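Local coordinates for Sn-glycerol-3-phosphate ABC transporter substrate-binding protein UspB (PDB 4MFI) that probably serves as the substrate-binding subunit of an ABC transporter in Mycobacterium tuberculosis, with specificity for glycerophosphocholine, at residues 153-159 with 267-273; 173-177 with 292-296; 287-291 with 367-371; 300-305 with 377-381. One frame throughout, in Å; residues are numbered along the deposited sequence.

Contact 1 of 4, residues 153-159 with 267-273; sequences STPLFYY and ASAVAST
Strands 155-159 and 268-272 run antiparallel, their axes 4.4 Å apart at closest and their N-to-C directions 147° apart. Leu-156 with Ala-271 and Tyr-158 with Ala-269 form hydrogen-bonded pairs, and Phe-157 with Val-270 lies between them as a non-hydrogen-bonded pair. At the end of the pairing Thr-273 makes two hydrogen bonds to the backbone of Thr-154: its backbone N reaches Thr-154 O at 2.8 Å, and its OG1 accepts from Thr-154 N at 3.1 Å in a nearly straight bond (164°). The same threonine lays CG2 beside Thr-154 OG1, which itself donates to Pro-155 O. These pairs belong to the mixed sheet of a periplasmic-binding-protein fold, where strand 144-160 pairs with strand 268-272 and also hydrogen-bonds to strand 287-290 through Phe-157 and Tyr-159. On the face bearing Leu-156 and Tyr-158, the tyrosine ring runs along the neighbouring strand; with CG anti to the carbonyl carbon (chi1 -66°), Tyr-158 OH reaches past Ala-269 and donates to Ser-272 O at 2.8 Å. Ala-271 CB meets Tyr-158 CE2 at 3.8 Å. On the face of Phe-157 and Val-270, Val-270 divides its branches: CG1 packs on Pro-155 CB at 3.6 Å, while CG2 meets Phe-157 CD2 at 3.9 Å. Ser-268 CB approaches Phe-157 CE1, and its OG bonds to Ala-197 and His-198.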
loop_
_atom_site.group_PDB
_atom_site.type_symbol
_atom_site.label_atom_id
_atom_site.label_comp_id
_atom_site.label_asym_id
_atom_site.label_seq_id
_atom_site.Cartn_x
_atom_site.Cartn_y
_atom_site.Cartn_z
ATOM N N SER A 153 -3.140 2.388 -2.233
ATOM C CA SER A 153 -4.011 1.223 -2.193
ATOM C C SER A 153 -4.088 0.726 -0.760
ATOM O O SER A 153 -3.335 1.184 0.104
ATOM C CB SER A 153 -3.393 0.122 -3.038
ATOM O OG SER A 153 -2.109 -0.183 -2.519
ATOM N N THR A 154 -5.001 -0.208 -0.506
ATOM C CA THR A 154 -5.014 -0.960 0.746
ATOM C C THR A 154 -5.385 -2.399 0.426
ATOM O O THR A 154 -5.853 -2.695 -0.676
ATOM C CB THR A 154 -6.072 -0.446 1.757
ATOM O OG1 THR A 154 -7.375 -0.846 1.322
ATOM C CG2 THR A 154 -6.011 1.062 1.935
ATOM N N PRO A 155 -5.192 -3.306 1.388
ATOM C CA PRO A 155 -5.804 -4.622 1.203
ATOM C C PRO A 155 -7.331 -4.539 1.304
ATOM O O PRO A 155 -7.889 -3.596 1.880
ATOM C CB PRO A 155 -5.234 -5.432 2.372
ATOM C CG PRO A 155 -3.937 -4.744 2.702
ATOM C CD PRO A 155 -4.271 -3.290 2.538
ATOM N N LEU A 156 -7.992 -5.539 0.737
ATOM C CA LEU A 156 -9.444 -5.628 0.719
ATOM C C LEU A 156 -9.803 -7.105 0.849
ATOM O O LEU A 156 -9.068 -7.963 0.361
ATOM C CB LEU A 156 -9.962 -5.073 -0.604
ATOM C CG LEU A 156 -11.432 -4.681 -0.679
ATOM C CD1 LEU A 156 -11.748 -3.612 0.352
ATOM C CD2 LEU A 156 -11.761 -4.193 -2.090
ATOM N N PHE A 157 -10.917 -7.405 1.517
ATOM C CA PHE A 157 -11.364 -8.788 1.690
ATOM C C PHE A 157 -12.406 -9.108 0.620
ATOM O O PHE A 157 -13.509 -8.570 0.633
ATOM C CB PHE A 157 -11.937 -8.986 3.104
ATOM C CG PHE A 157 -12.196 -10.424 3.467
ATOM C CD1 PHE A 157 -13.340 -11.081 3.018
ATOM C CD2 PHE A 157 -11.308 -11.116 4.285
ATOM C CE1 PHE A 157 -13.577 -12.424 3.356
ATOM C CE2 PHE A 157 -11.543 -12.445 4.639
ATOM C CZ PHE A 157 -12.675 -13.102 4.169
ATOM N N TYR A 158 -12.040 -9.971 -0.321
ATOM C CA TYR A 158 -12.925 -10.359 -1.409
ATOM C C TYR A 158 -13.614 -11.667 -1.057
ATOM O O TYR A 158 -12.972 -12.589 -0.544
ATOM C CB TYR A 158 -12.118 -10.550 -2.695
ATOM C CG TYR A 158 -11.484 -9.289 -3.240
ATOM C CD1 TYR A 158 -12.159 -8.505 -4.170
ATOM C CD2 TYR A 158 -10.204 -8.886 -2.848
ATOM C CE1 TYR A 158 -11.593 -7.361 -4.698
ATOM C CE2 TYR A 158 -9.625 -7.721 -3.370
ATOM C CZ TYR A 158 -10.331 -6.962 -4.296
ATOM O OH TYR A 158 -9.784 -5.815 -4.844
ATOM N N TYR A 159 -14.909 -11.773 -1.343
ATOM C CA TYR A 159 -15.619 -13.021 -1.065
ATOM C C TYR A 159 -16.631 -13.409 -2.130
ATOM O O TYR A 159 -17.283 -12.556 -2.736
ATOM C CB TYR A 159 -16.247 -13.032 0.336
ATOM C CG TYR A 159 -17.396 -12.071 0.587
ATOM C CD1 TYR A 159 -17.166 -10.739 0.934
ATOM C CD2 TYR A 159 -18.717 -12.509 0.531
ATOM C CE1 TYR A 159 -18.226 -9.868 1.197
ATOM C CE2 TYR A 159 -19.776 -11.653 0.791
ATOM C CZ TYR A 159 -19.530 -10.332 1.116
ATOM O OH TYR A 159 -20.591 -9.493 1.375
ATOM N N ALA A 267 -12.625 -19.220 -2.375
ATOM C CA ALA A 267 -13.893 -18.592 -1.974
ATOM C C ALA A 267 -13.698 -17.168 -1.453
ATOM O O ALA A 267 -14.645 -16.382 -1.404
ATOM C CB ALA A 267 -14.613 -19.431 -0.934
ATOM N N SER A 268 -12.477 -16.852 -1.032
ATOM C CA SER A 268 -12.167 -15.538 -0.487
ATOM C C SER A 268 -10.664 -15.309 -0.496
ATOM O O SER A 268 -9.877 -16.262 -0.606
ATOM C CB SER A 268 -12.724 -15.385 0.937
ATOM O OG SER A 268 -12.118 -16.290 1.845
ATOM N N ALA A 269 -10.267 -14.048 -0.355
ATOM C CA ALA A 269 -8.861 -13.670 -0.400
ATOM C C ALA A 269 -8.703 -12.240 0.043
ATOM O O ALA A 269 -9.574 -11.414 -0.206
ATOM C CB ALA A 269 -8.323 -13.815 -1.823
ATOM N N VAL A 270 -7.588 -11.948 0.707
ATOM C CA VAL A 270 -7.169 -10.570 0.920
ATOM C C VAL A 270 -6.188 -10.195 -0.183
ATOM O O VAL A 270 -5.130 -10.806 -0.339
ATOM C CB VAL A 270 -6.539 -10.360 2.309
ATOM C CG1 VAL A 270 -5.988 -8.943 2.439
ATOM C CG2 VAL A 270 -7.568 -10.631 3.397
ATOM N N ALA A 271 -6.572 -9.205 -0.975
ATOM C CA ALA A 271 -5.752 -8.745 -2.081
ATOM C C ALA A 271 -5.850 -7.230 -2.160
ATOM O O ALA A 271 -6.607 -6.617 -1.418
ATOM C CB ALA A 271 -6.206 -9.391 -3.387
ATOM N N SER A 272 -5.096 -6.618 -3.060
ATOM C CA SER A 272 -5.121 -5.165 -3.148
ATOM C C SER A 272 -6.438 -4.626 -3.683
ATOM O O SER A 272 -7.107 -5.268 -4.504
ATOM C CB SER A 272 -3.986 -4.681 -4.046
ATOM O OG SER A 272 -3.929 -3.269 -4.086
ATOM N N THR A 273 -6.793 -3.427 -3.227
ATOM C CA THR A 273 -7.848 -2.650 -3.870
ATOM C C THR A 273 -7.522 -2.434 -5.353
ATOM O O THR A 273 -8.424 -2.244 -6.174
ATOM C CB THR A 273 -8.040 -1.280 -3.178
ATOM O OG1 THR A 273 -6.767 -0.640 -3.013
ATOM C CG2 THR A 273 -8.676 -1.458 -1.818
#

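Contact 2 of 4, residues 173-177 with 292-296; sequences GPQSW and LPTGP
Gln-175 O accepts from two waters, at 2.8 and 3.0 Å, and both lead across to Thr-294: the first water also accepts from Thr-294 N, and the second donates to Thr-294 O. This joins the loop leading into helix 177-191, where Ser-176 is the N-cap and its OG accepts from Glu-179 N, to the loop that follows strand 287-290. No direct hydrogen bond crosses the contact, so its polar part is carried by water. A third water accepts a hydrogen bond from Trp-177 N and donates to Thr-294 O, giving that carbonyl two water partners as well. The apolar part centres on Pro-293, whose ring packs against both Pro-174 and the indole of Trp-177. Its CG sits over the five-membered ring in a CH-pi contact, 3.8 Å from the centroid and 11° off the ring normal, while Pro-293 CD lies 3.7 Å from Trp-177 NE1. The tryptophan CG is anti to its own carbonyl carbon (chi1 -78°), which brings the end of the side chain back toward the proline. Pro-174 CG also meets Pro-293 CG, at 4.0 Å, and Pro-293 CB rests on Ser-176 CA. At the edge of the indole, in its plane, a fourth water accepts from Trp-177 NE1 at 2.8 Å and donates to Pro-293 O at 2.7 Å.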
loop_
_atom_site.group_PDB
_atom_site.type_symbol
_atom_site.label_atom_id
_atom_site.label_comp_id
_atom_site.label_asym_id
_atom_site.label_seq_id
_atom_site.Cartn_x
_atom_site.Cartn_y
_atom_site.Cartn_z
ATOM N N GLY A 173 -18.330 -9.581 5.129
ATOM C CA GLY A 173 -17.056 -10.131 5.527
ATOM C C GLY A 173 -17.083 -10.482 7.004
ATOM O O GLY A 173 -18.012 -10.112 7.737
ATOM N N PRO A 174 -16.057 -11.210 7.461
ATOM C CA PRO A 174 -15.971 -11.576 8.878
ATOM C C PRO A 174 -15.738 -10.367 9.791
ATOM O O PRO A 174 -15.052 -9.405 9.412
ATOM C CB PRO A 174 -14.773 -12.529 8.917
ATOM C CG PRO A 174 -13.917 -12.103 7.737
ATOM C CD PRO A 174 -14.895 -11.676 6.679
ATOM N N GLN A 175 -16.317 -10.424 10.990
ATOM C CA GLN A 175 -16.176 -9.382 12.004
ATOM C C GLN A 175 -14.827 -9.453 12.701
ATOM O O GLN A 175 -14.328 -8.454 13.223
ATOM C CB GLN A 175 -17.275 -9.551 13.060
ATOM C CG GLN A 175 -18.657 -9.070 12.637
ATOM C CD GLN A 175 -18.777 -7.563 12.689
ATOM O OE1 GLN A 175 -17.842 -6.864 13.090
ATOM N NE2 GLN A 175 -19.929 -7.053 12.289
ATOM N N SER A 176 -14.262 -10.655 12.746
ATOM C CA SER A 176 -12.942 -10.872 13.318
ATOM C C SER A 176 -12.272 -11.985 12.539
ATOM O O SER A 176 -12.949 -12.806 11.902
ATOM C CB SER A 176 -13.033 -11.255 14.804
ATOM O OG SER A 176 -13.656 -12.522 14.979
ATOM N N TRP A 177 -10.951 -12.044 12.597
ATOM C CA TRP A 177 -10.261 -13.164 11.988
ATOM C C TRP A 177 -10.637 -14.495 12.641
ATOM O O TRP A 177 -10.706 -15.526 11.961
ATOM C CB TRP A 177 -8.748 -12.922 11.977
ATOM C CG TRP A 177 -8.369 -11.976 10.877
ATOM C CD1 TRP A 177 -8.000 -10.664 11.001
ATOM C CD2 TRP A 177 -8.371 -12.263 9.476
ATOM N NE1 TRP A 177 -7.758 -10.123 9.752
ATOM C CE2 TRP A 177 -7.982 -11.085 8.803
ATOM C CE3 TRP A 177 -8.660 -13.406 8.724
ATOM C CZ2 TRP A 177 -7.868 -11.021 7.411
ATOM C CZ3 TRP A 177 -8.549 -13.341 7.344
ATOM C CH2 TRP A 177 -8.156 -12.156 6.701
ATOM N N LEU A 292 -11.107 -5.242 5.892
ATOM C CA LEU A 292 -10.493 -6.260 6.727
ATOM C C LEU A 292 -11.101 -6.176 8.127
ATOM O O LEU A 292 -11.499 -5.098 8.564
ATOM C CB LEU A 292 -8.979 -6.067 6.792
ATOM C CG LEU A 292 -8.151 -6.689 5.661
ATOM C CD1 LEU A 292 -8.539 -6.193 4.270
ATOM C CD2 LEU A 292 -6.677 -6.451 5.948
ATOM N N PRO A 293 -11.170 -7.313 8.838
ATOM C CA PRO A 293 -11.594 -7.254 10.239
ATOM C C PRO A 293 -10.723 -6.287 11.035
ATOM O O PRO A 293 -9.505 -6.204 10.838
ATOM C CB PRO A 293 -11.352 -8.680 10.736
ATOM C CG PRO A 293 -11.416 -9.529 9.509
ATOM C CD PRO A 293 -10.856 -8.686 8.407
ATOM N N THR A 294 -11.345 -5.542 11.934
ATOM C CA THR A 294 -10.584 -4.667 12.809
ATOM C C THR A 294 -10.076 -5.468 14.004
ATOM O O THR A 294 -10.404 -6.648 14.166
ATOM C CB THR A 294 -11.438 -3.503 13.310
ATOM O OG1 THR A 294 -12.432 -4.003 14.213
ATOM C CG2 THR A 294 -12.123 -2.815 12.144
ATOM N N GLY A 295 -9.257 -4.834 14.831
ATOM C CA GLY A 295 -8.941 -5.398 16.127
ATOM C C GLY A 295 -10.039 -5.043 17.113
ATOM O O GLY A 295 -11.102 -4.552 16.723
ATOM N N PRO A 296 -9.789 -5.284 18.407
ATOM C CA PRO A 296 -10.772 -4.970 19.450
ATOM C C PRO A 296 -11.112 -3.487 19.447
ATOM O O PRO A 296 -10.236 -2.669 19.140
ATOM C CB PRO A 296 -10.040 -5.336 20.741
ATOM C CG PRO A 296 -9.034 -6.340 20.332
ATOM C CD PRO A 296 -8.599 -5.958 18.949
HETATM O O HOH W 1 -14.297 -5.826 12.266
HETATM O O HOH W 2 -12.750 -7.453 15.554
HETATM O O HOH W 3 -9.977 -9.559 13.926
HETATM O O HOH W 4 -7.321 -7.321 9.682
#

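Contact 3 of 4, residues 287-291 with 367-371; sequences FGAAP and RARVA
A helix packed beside a strand of the mixed sheet makes this contact: helix 366-374 runs nearly alongside strand 287-290, the axes of the touching segments 7.9 Å apart and 19° from parallel. Arg-367 reaches along the strand to Phe-287 and lays its guanidinium flat on the phenyl ring, the planes 6° apart and the centres separated by 3.8 Å. The stack is offset, with Arg-367 CZ 3.4 Å from Phe-287 CZ and NH2 over the middle of the ring. A bend at chi3 (-67°) turns the planar group onto the face. Arg-367 NH2 also donates to Phe-287 O at 2.9 Å; the oxygen lies near the guanidinium plane, although the donor is tilted from that of the carbonyl. A water bridges NH2 to Phe-287 N. Further along, Ala-289 CB lies against Arg-367 CG at 3.9 Å, and Val-370 sets CG1 against Pro-291 CD, also at 3.9 Å. Leu-156 of the adjoining strand touches both Ala-289 and Val-370. Because one residue supplies both the ring and the carbonyl, the cation-pi stack and the hydrogen bond together restrict rotation of the guanidinium, and its positive charge is probably stabilised by both the pi cloud and the carbonyl dipole.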
loop_
_atom_site.group_PDB
_atom_site.type_symbol
_atom_site.label_atom_id
_atom_site.label_comp_id
_atom_site.label_asym_id
_atom_site.label_seq_id
_atom_site.Cartn_x
_atom_site.Cartn_y
_atom_site.Cartn_z
ATOM N N PHE A 287 -19.783 -11.388 -6.337
ATOM C CA PHE A 287 -18.804 -11.290 -5.264
ATOM C C PHE A 287 -18.985 -10.023 -4.445
ATOM O O PHE A 287 -19.549 -9.020 -4.910
ATOM C CB PHE A 287 -17.360 -11.421 -5.792
ATOM C CG PHE A 287 -16.856 -10.204 -6.523
ATOM C CD1 PHE A 287 -17.124 -10.029 -7.872
ATOM C CD2 PHE A 287 -16.088 -9.254 -5.866
ATOM C CE1 PHE A 287 -16.658 -8.915 -8.548
ATOM C CE2 PHE A 287 -15.616 -8.130 -6.535
ATOM C CZ PHE A 287 -15.897 -7.963 -7.880
ATOM N N GLY A 288 -18.517 -10.085 -3.207
ATOM C CA GLY A 288 -18.515 -8.938 -2.329
ATOM C C GLY A 288 -17.110 -8.453 -2.026
ATOM O O GLY A 288 -16.113 -9.171 -2.186
ATOM N N ALA A 289 -17.042 -7.201 -1.600
ATOM C CA ALA A 289 -15.829 -6.628 -1.046
ATOM C C ALA A 289 -16.159 -6.174 0.360
ATOM O O ALA A 289 -17.229 -5.621 0.599
ATOM C CB ALA A 289 -15.360 -5.460 -1.884
ATOM N N ALA A 290 -15.238 -6.423 1.285
ATOM C CA ALA A 290 -15.408 -6.068 2.683
ATOM C C ALA A 290 -14.111 -5.474 3.206
ATOM O O ALA A 290 -13.019 -5.830 2.736
ATOM C CB ALA A 290 -15.781 -7.304 3.491
ATOM N N PRO A 291 -14.214 -4.570 4.188
ATOM C CA PRO A 291 -12.990 -4.132 4.859
ATOM C C PRO A 291 -12.401 -5.305 5.622
ATOM O O PRO A 291 -13.112 -6.267 5.954
ATOM C CB PRO A 291 -13.491 -3.059 5.834
ATOM C CG PRO A 291 -14.893 -3.435 6.115
ATOM C CD PRO A 291 -15.427 -4.035 4.831
ATOM N N ARG A 367 -18.508 -1.174 -4.515
ATOM C CA ARG A 367 -17.325 -1.842 -3.977
ATOM C C ARG A 367 -16.147 -0.865 -3.944
ATOM O O ARG A 367 -15.255 -0.961 -3.088
ATOM C CB ARG A 367 -17.010 -3.119 -4.767
ATOM C CG ARG A 367 -18.029 -4.236 -4.524
ATOM C CD ARG A 367 -17.720 -5.501 -5.320
ATOM N NE ARG A 367 -17.881 -5.278 -6.752
ATOM C CZ ARG A 367 -18.622 -6.030 -7.564
ATOM N NH1 ARG A 367 -18.700 -5.722 -8.853
ATOM N NH2 ARG A 367 -19.269 -7.093 -7.102
ATOM N N ALA A 368 -16.169 0.103 -4.857
ATOM C CA ALA A 368 -15.243 1.224 -4.785
ATOM C C ALA A 368 -15.541 2.031 -3.523
ATOM O O ALA A 368 -14.624 2.553 -2.883
ATOM C CB ALA A 368 -15.353 2.096 -6.026
ATOM N N ARG A 369 -16.816 2.109 -3.141
ATOM C CA ARG A 369 -17.169 2.788 -1.886
ATOM C C ARG A 369 -16.695 2.024 -0.640
ATOM O O ARG A 369 -16.269 2.643 0.340
ATOM C CB ARG A 369 -18.668 3.091 -1.789
ATOM C CG ARG A 369 -18.984 4.148 -0.728
ATOM C CD ARG A 369 -20.465 4.233 -0.381
ATOM N NE ARG A 369 -21.302 4.658 -1.501
ATOM C CZ ARG A 369 -21.446 5.920 -1.909
ATOM N NH1 ARG A 369 -20.786 6.906 -1.306
ATOM N NH2 ARG A 369 -22.244 6.198 -2.933
ATOM N N VAL A 370 -16.751 0.692 -0.665
ATOM C CA VAL A 370 -16.185 -0.091 0.440
ATOM C C VAL A 370 -14.705 0.247 0.637
ATOM O O VAL A 370 -14.253 0.492 1.764
ATOM C CB VAL A 370 -16.351 -1.607 0.221
ATOM C CG1 VAL A 370 -15.544 -2.403 1.252
ATOM C CG2 VAL A 370 -17.823 -1.989 0.269
ATOM N N ALA A 371 -13.955 0.286 -0.461
ATOM C CA ALA A 371 -12.533 0.616 -0.397
ATOM C C ALA A 371 -12.315 2.028 0.157
ATOM O O ALA A 371 -11.410 2.253 0.963
ATOM C CB ALA A 371 -11.893 0.469 -1.773
HETATM O O HOH W 5 -20.717 -9.234 -8.317
#

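Contact 4 of 4, residues 300-305 with 377-381; sequences PACPTG and HTRTQ
Two irregular segments meet here in a largely buried loop-to-loop contact: 300-305 leads into strand 307-310, while the loop 377-381 follows helix 366-374. Only one direct hydrogen bond crosses, from Arg-379 N to Cys-302 O at 2.9 Å. Thr-378 CA also approaches Cys-302 O, at 3.1 Å, and Pro-303 CA points its hydrogen at Arg-379 O. A water links Ala-301 N to His-377 O. The Arg-379 chain, extended from CG to NE, passes Pro-300, with Arg-379 CB 4.0 Å from Pro-300 CB, and NH1 donates to another water at the edge of the guanidinium. Beyond the pair, the same group makes a cation-pi contact with Trp-215. Thr-304 and Thr-378 cross at about a right angle, Thr-304 CG2 3.6 Å from Thr-378 OG1; their hydroxyls bond to Asp-138 and Ser-134 respectively. Pro-303 CB packs on Gln-381 CG at 4.0 Å, and the Gln-381 amide bonds to Arg-385, Gln-211 and Asp-102. The centre of the contact lies about 9 Å from the centre of the chain, and its polar side chains bond to Asp-102, Ser-134 and Asp-138 on one hand and Gln-211 on the other, consistent with a place near the junction of the two lobes of a periplasmic-binding-protein fold.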
loop_
_atom_site.group_PDB
_atom_site.type_symbol
_atom_site.label_atom_id
_atom_site.label_comp_id
_atom_site.label_asym_id
_atom_site.label_seq_id
_atom_site.Cartn_x
_atom_site.Cartn_y
_atom_site.Cartn_z
ATOM N N PRO A 300 -7.735 -0.042 14.160
ATOM C CA PRO A 300 -7.341 -0.238 12.761
ATOM C C PRO A 300 -6.426 -1.443 12.584
ATOM O O PRO A 300 -5.437 -1.601 13.310
ATOM C CB PRO A 300 -6.569 1.042 12.426
ATOM C CG PRO A 300 -7.073 2.049 13.367
ATOM C CD PRO A 300 -7.462 1.326 14.628
ATOM N N ALA A 301 -6.764 -2.286 11.618
ATOM C CA ALA A 301 -5.967 -3.479 11.350
ATOM C C ALA A 301 -5.850 -3.685 9.857
ATOM O O ALA A 301 -5.974 -4.800 9.348
ATOM C CB ALA A 301 -6.566 -4.701 12.039
ATOM N N CYS A 302 -5.602 -2.583 9.157
ATOM C CA CYS A 302 -5.473 -2.592 7.710
ATOM C C CYS A 302 -4.390 -1.599 7.319
ATOM O O CYS A 302 -4.493 -0.424 7.646
ATOM C CB CYS A 302 -6.795 -2.183 7.063
ATOM S SG CYS A 302 -6.756 -2.230 5.251
ATOM N N PRO A 303 -3.348 -2.063 6.615
ATOM C CA PRO A 303 -2.285 -1.147 6.198
ATOM C C PRO A 303 -2.665 -0.409 4.928
ATOM O O PRO A 303 -3.653 -0.738 4.260
ATOM C CB PRO A 303 -1.123 -2.096 5.895
ATOM C CG PRO A 303 -1.819 -3.312 5.359
ATOM C CD PRO A 303 -3.069 -3.450 6.201
ATOM N N THR A 304 -1.871 0.596 4.597
ATOM C CA THR A 304 -1.956 1.214 3.286
ATOM C C THR A 304 -0.762 0.754 2.458
ATOM O O THR A 304 0.140 0.085 2.970
ATOM C CB THR A 304 -1.931 2.721 3.411
ATOM O OG1 THR A 304 -0.695 3.091 4.016
ATOM C CG2 THR A 304 -3.086 3.195 4.291
ATOM N N GLY A 305 -0.752 1.109 1.179
ATOM C CA GLY A 305 0.314 0.708 0.283
ATOM C C GLY A 305 0.404 1.646 -0.900
ATOM O O GLY A 305 -0.408 2.565 -1.042
ATOM N N HIS A 377 -9.809 3.936 8.658
ATOM C CA HIS A 377 -9.587 2.819 9.567
ATOM C C HIS A 377 -8.332 2.053 9.197
ATOM O O HIS A 377 -8.222 0.850 9.401
ATOM C CB HIS A 377 -10.814 1.918 9.556
ATOM C CG HIS A 377 -12.079 2.657 9.833
ATOM N ND1 HIS A 377 -12.373 3.180 11.072
ATOM C CD2 HIS A 377 -13.111 2.995 9.025
ATOM C CE1 HIS A 377 -13.544 3.790 11.023
ATOM N NE2 HIS A 377 -14.012 3.694 9.792
ATOM N N THR A 378 -7.378 2.785 8.656
ATOM C CA THR A 378 -6.095 2.207 8.281
ATOM C C THR A 378 -4.997 2.676 9.234
ATOM O O THR A 378 -5.177 3.634 9.991
ATOM C CB THR A 378 -5.716 2.536 6.816
ATOM O OG1 THR A 378 -5.794 3.949 6.607
ATOM C CG2 THR A 378 -6.662 1.841 5.849
ATOM N N ARG A 379 -3.856 1.994 9.175
ATOM C CA ARG A 379 -2.752 2.196 10.105
ATOM C C ARG A 379 -1.468 2.223 9.282
ATOM O O ARG A 379 -1.341 1.474 8.305
ATOM C CB ARG A 379 -2.738 1.021 11.113
ATOM C CG ARG A 379 -1.499 0.866 12.014
ATOM C CD ARG A 379 -1.738 -0.191 13.112
ATOM N NE ARG A 379 -0.496 -0.576 13.789
ATOM C CZ ARG A 379 -0.420 -1.382 14.845
ATOM N NH1 ARG A 379 -1.519 -1.883 15.399
ATOM N NH2 ARG A 379 0.767 -1.674 15.364
ATOM N N THR A 380 -0.527 3.089 9.655
ATOM C CA THR A 380 0.783 3.110 8.998
ATOM C C THR A 380 1.534 1.799 9.240
ATOM O O THR A 380 1.326 1.110 10.252
ATOM C CB THR A 380 1.639 4.311 9.436
ATOM O OG1 THR A 380 1.792 4.278 10.856
ATOM C CG2 THR A 380 0.975 5.638 9.029
ATOM N N GLN A 381 2.386 1.439 8.291
ATOM C CA GLN A 381 3.022 0.130 8.308
ATOM C C GLN A 381 4.138 -0.013 9.339
ATOM O O GLN A 381 4.746 0.968 9.761
ATOM C CB GLN A 381 3.571 -0.202 6.927
ATOM C CG GLN A 381 2.509 -0.315 5.853
ATOM C CD GLN A 381 3.075 -0.888 4.581
ATOM O OE1 GLN A 381 3.470 -2.060 4.546
ATOM N NE2 GLN A 381 3.157 -0.064 3.533
HETATM O O HOH W 6 -4.271 -1.445 15.494
HETATM O O HOH W 7 -9.070 -1.501 10.186
HETATM O O HOH W 8 2.112 2.620 3.591
HETATM O O HOH W 9 -0.123 1.749 6.238
#

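In the fold
From the N terminus, strand 144-160 supplies the first segment of contact 1, which closes on 267-273 after 107 intervening residues. Contact 2 opens within that loop at 173-177 and closes beyond it at 292-296, so the two cross. Contact 3 opens at 287-291, after contact 1 has closed but just before contact 2 does, so it crosses contact 2, and returns to helix 366-374; contact 4 opens inside its loop and ends beyond it, the third crossing. Contacts 1 and 3 share the mixed sheet through neighbouring strands 144-160 and 287-290. Contact 2 joins the start of helix 177-191 to that sheet's outgoing loop, whose later part, in contact 4, meets the segment after helix 366-374.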